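Local coordinates for uncharacterized protein (Legionella longbeachae NSW150, PDB 4JZA) that probably removes the 3-phosphate from phosphoinositide lipids, a phosphatase activity by which the pathogen could interfere with host lipid metabolism, at residues V9-E14 and L32-Q37. Residues are numbered along the deposited sequence; the frame is centred on the assembly and turned at random.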
ATOM      1  N   VAL A   9      -3.558  20.886 -19.136  1.00 48.69           N
ATOM      2  CA  VAL A   9      -3.737  22.135 -19.807  1.00 50.67           C
ATOM      3  C   VAL A   9      -5.111  22.681 -19.433  1.00 48.02           C
ATOM      4  O   VAL A   9      -6.059  21.972 -19.495  1.00 51.13           O
ATOM      5  CB  VAL A   9      -3.583  21.796 -21.281  1.00 54.29           C
ATOM      6  CG1 VAL A   9      -4.633  22.449 -22.137  1.00 63.96           C
ATOM      7  CG2 VAL A   9      -2.177  22.127 -21.739  1.00 56.08           C
ATOM      8  N   PRO A  10      -5.220  23.927 -18.989  1.00 51.04           N
ATOM      9  CA  PRO A  10      -6.527  24.380 -18.591  1.00 52.79           C
ATOM     10  C   PRO A  10      -7.541  24.268 -19.681  1.00 58.98           C
ATOM     11  O   PRO A  10      -7.235  24.508 -20.847  1.00 60.89           O
ATOM     12  CB  PRO A  10      -6.328  25.861 -18.247  1.00 53.09           C
ATOM     13  CG  PRO A  10      -4.985  26.205 -18.706  1.00 55.40           C
ATOM     14  CD  PRO A  10      -4.203  24.934 -18.695  1.00 55.40           C
ATOM     15  N   HIS A  11      -8.763  23.948 -19.271  1.00 68.51           N
ATOM     16  CA  HIS A  11      -9.853  23.775 -20.180  1.00 73.32           C
ATOM     17  C   HIS A  11     -10.105  25.050 -20.944  1.00 73.79           C
ATOM     18  O   HIS A  11     -10.163  26.130 -20.356  1.00 63.37           O
ATOM     19  CB  HIS A  11     -11.111  23.379 -19.441  1.00 77.95           C
ATOM     20  CG  HIS A  11     -12.337  23.452 -20.287  1.00 87.50           C
ATOM     21  ND1 HIS A  11     -12.680  22.456 -21.185  1.00 89.85           N
ATOM     22  CD2 HIS A  11     -13.291  24.410 -20.389  1.00 84.17           C
ATOM     23  CE1 HIS A  11     -13.805  22.796 -21.792  1.00 97.69           C
ATOM     24  NE2 HIS A  11     -14.196  23.973 -21.326  1.00 93.06           N
ATOM     25  N   GLY A  12     -10.232  24.882 -22.260  1.00 79.56           N
ATOM     26  CA  GLY A  12     -10.645  25.937 -23.149  1.00 89.60           C
ATOM     27  C   GLY A  12      -9.615  27.008 -23.423  1.00 96.16           C
ATOM     28  O   GLY A  12      -9.978  28.146 -23.713  1.00104.85           O
ATOM     29  N   ILE A  13      -8.334  26.696 -23.304  1.00 95.81           N
ATOM     30  CA  ILE A  13      -7.365  27.601 -23.877  1.00 95.13           C
ATOM     31  C   ILE A  13      -6.857  26.894 -25.096  1.00 96.67           C
ATOM     32  O   ILE A  13      -6.696  25.669 -25.117  1.00 91.84           O
ATOM     33  CB  ILE A  13      -6.232  28.099 -22.934  1.00 96.29           C
ATOM     34  CG1 ILE A  13      -5.151  27.048 -22.724  1.00 98.93           C
ATOM     35  CG2 ILE A  13      -6.785  28.604 -21.596  1.00 96.03           C
ATOM     36  CD1 ILE A  13      -3.819  27.686 -22.399  1.00 98.83           C
ATOM     37  N   GLU A  14      -6.662  27.692 -26.130  1.00103.19           N
ATOM     38  CA  GLU A  14      -6.175  27.212 -27.402  1.00101.62           C
ATOM     39  C   GLU A  14      -4.685  27.462 -27.378  1.00 89.88           C
ATOM     40  O   GLU A  14      -4.192  28.381 -26.725  1.00 77.02           O
ATOM     41  CB  GLU A  14      -6.813  27.960 -28.575  1.00111.91           C
ATOM     42  CG  GLU A  14      -7.993  28.848 -28.207  1.00116.99           C
ATOM     43  CD  GLU A  14      -8.439  29.738 -29.346  1.00125.45           C
ATOM     44  OE1 GLU A  14      -7.575  30.376 -29.987  1.00127.32           O
ATOM     45  OE2 GLU A  14      -9.662  29.808 -29.589  1.00128.56           O
ATOM     46  N   LEU A  32      -2.027  15.353 -24.276  1.00 60.68           N
ATOM     47  CA  LEU A  32      -2.707  16.462 -23.646  1.00 59.18           C
ATOM     48  C   LEU A  32      -3.853  15.954 -22.843  1.00 56.03           C
ATOM     49  O   LEU A  32      -4.526  15.015 -23.238  1.00 51.47           O
ATOM     50  CB  LEU A  32      -3.291  17.425 -24.662  1.00 63.62           C
ATOM     51  CG  LEU A  32      -2.280  18.400 -25.224  1.00 69.61           C
ATOM     52  CD1 LEU A  32      -2.858  19.119 -26.433  1.00 71.23           C
ATOM     53  CD2 LEU A  32      -1.867  19.378 -24.129  1.00 69.29           C
ATOM     54  N   GLU A  33      -4.069  16.621 -21.717  1.00 55.39           N
ATOM     55  CA  GLU A  33      -5.168  16.342 -20.805  1.00 54.08           C
ATOM     56  C   GLU A  33      -5.707  17.640 -20.282  1.00 49.42           C
ATOM     57  O   GLU A  33      -4.957  18.517 -19.902  1.00 50.53           O
ATOM     58  CB  GLU A  33      -4.655  15.523 -19.650  1.00 55.65           C
ATOM     59  CG  GLU A  33      -5.713  15.041 -18.708  1.00 60.11           C
ATOM     60  CD  GLU A  33      -5.174  13.937 -17.857  1.00 60.17           C
ATOM     61  OE1 GLU A  33      -5.115  14.120 -16.631  1.00 65.49           O
ATOM     62  OE2 GLU A  33      -4.765  12.922 -18.446  1.00 57.77           O
ATOM     63  N   THR A  34      -7.014  17.755 -20.253  1.00 49.35           N
ATOM     64  CA  THR A  34      -7.650  18.985 -19.844  1.00 48.24           C
ATOM     65  C   THR A  34      -8.010  18.987 -18.369  1.00 51.59           C
ATOM     66  O   THR A  34      -8.480  17.948 -17.832  1.00 58.01           O
ATOM     67  CB  THR A  34      -8.917  19.146 -20.640  1.00 48.38           C
ATOM     68  OG1 THR A  34      -8.538  19.610 -21.921  1.00 50.51           O
ATOM     69  CG2 THR A  34      -9.762  20.189 -20.067  1.00 51.42           C
ATOM     70  N   TYR A  35      -7.804  20.127 -17.697  1.00 49.16           N
ATOM     71  CA  TYR A  35      -8.336  20.307 -16.326  1.00 49.88           C
ATOM     72  C   TYR A  35      -9.172  21.571 -16.199  1.00 52.92           C
ATOM     73  O   TYR A  35      -9.088  22.452 -17.032  1.00 53.58           O
ATOM     74  CB  TYR A  35      -7.216  20.299 -15.278  1.00 47.03           C
ATOM     75  CG  TYR A  35      -6.254  21.485 -15.297  1.00 48.92           C
ATOM     76  CD1 TYR A  35      -5.203  21.560 -16.205  1.00 49.71           C
ATOM     77  CD2 TYR A  35      -6.357  22.499 -14.365  1.00 51.04           C
ATOM     78  CE1 TYR A  35      -4.312  22.623 -16.185  1.00 48.61           C
ATOM     79  CE2 TYR A  35      -5.456  23.554 -14.326  1.00 47.80           C
ATOM     80  CZ  TYR A  35      -4.440  23.610 -15.230  1.00 49.84           C
ATOM     81  OH  TYR A  35      -3.573  24.686 -15.179  1.00 52.57           O
ATOM     82  N   TYR A  36      -9.979  21.634 -15.143  1.00 57.12           N
ATOM     83  CA  TYR A  36     -10.877  22.761 -14.863  1.00 57.59           C
ATOM     84  C   TYR A  36     -10.492  23.469 -13.563  1.00 54.90           C
ATOM     85  O   TYR A  36      -9.565  23.062 -12.880  1.00 49.84           O
ATOM     86  CB  TYR A  36     -12.303  22.233 -14.766  1.00 62.21           C
ATOM     87  CG  TYR A  36     -12.719  21.492 -16.015  1.00 67.80           C
ATOM     88  CD1 TYR A  36     -12.321  20.163 -16.240  1.00 73.26           C
ATOM     89  CD2 TYR A  36     -13.506  22.119 -16.971  1.00 69.20           C
ATOM     90  CE1 TYR A  36     -12.703  19.490 -17.394  1.00 77.41           C
ATOM     91  CE2 TYR A  36     -13.899  21.460 -18.114  1.00 73.72           C
ATOM     92  CZ  TYR A  36     -13.495  20.151 -18.330  1.00 79.07           C
ATOM     93  OH  TYR A  36     -13.903  19.527 -19.483  1.00 80.03           O
ATOM     94  N   GLN A  37     -11.189  24.545 -13.232  1.00 57.58           N
ATOM     95  CA  GLN A  37     -10.906  25.298 -12.021  1.00 58.71           C
ATOM     96  C   GLN A  37     -11.272  24.454 -10.806  1.00 58.89           C
ATOM     97  O   GLN A  37     -10.590  24.435  -9.767  1.00 58.64           O
ATOM     98  CB  GLN A  37     -11.744  26.582 -12.026  1.00 66.98           C
ATOM     99  CG  GLN A  37     -11.266  27.612 -11.005  1.00 77.58           C
ATOM    100  CD  GLN A  37     -12.268  28.021  -9.906  1.00 76.90           C
ATOM    101  OE1 GLN A  37     -13.247  27.330  -9.645  1.00 88.10           O
ATOM    102  NE2 GLN A  37     -11.991  29.156  -9.237  1.00 73.05           N
TER
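His11 and Tyr36 form an offset stack where two parallel strands run out, their ring centroids 4.6 Å apart and planes inclined by 24°. Tyr36 CE2 lies over one face of the imidazole, toward its rim, while His11 CB sits over the phenol face in a CH-pi contact. With CG anti to the backbone N (chi1 168°), His11 swings its imidazole over the Tyr36 ring, the two side chains crossing obliquely; Thr34 CG2 meets the imidazole edge and packs 3.5 Å from His11 CB. Three backbone bonds set the register: Val9 N to Glu33 O (2.9 Å), Tyr35 N to Val9 O (3.1 Å) and His11 N to Tyr35 O (2.7 Å). On the face carrying Pro10 and Tyr35, Tyr35 places CG between its backbone N and carbonyl carbon (chi1 68°), which lays the ring along Pro10, whose CA stands over its face in a CH-pi contact, 4.0 Å from the centroid. The phenol OH hydrogen-bonds to Leu148 O, and Arg8 adds a cation-pi contact. On the face that Val9 shares with Thr34, Val9 CG2 meets Leu32 CD2 at 3.7 Å. The pairing closes the beta-alpha-beta unit of strand 5-10, helix 17-26 and strand 31-35. The His11-Tyr36 stack thus carries the contact past the last paired residues, while Tyr35, through its OH, ties this outermost strand to strand 144-150.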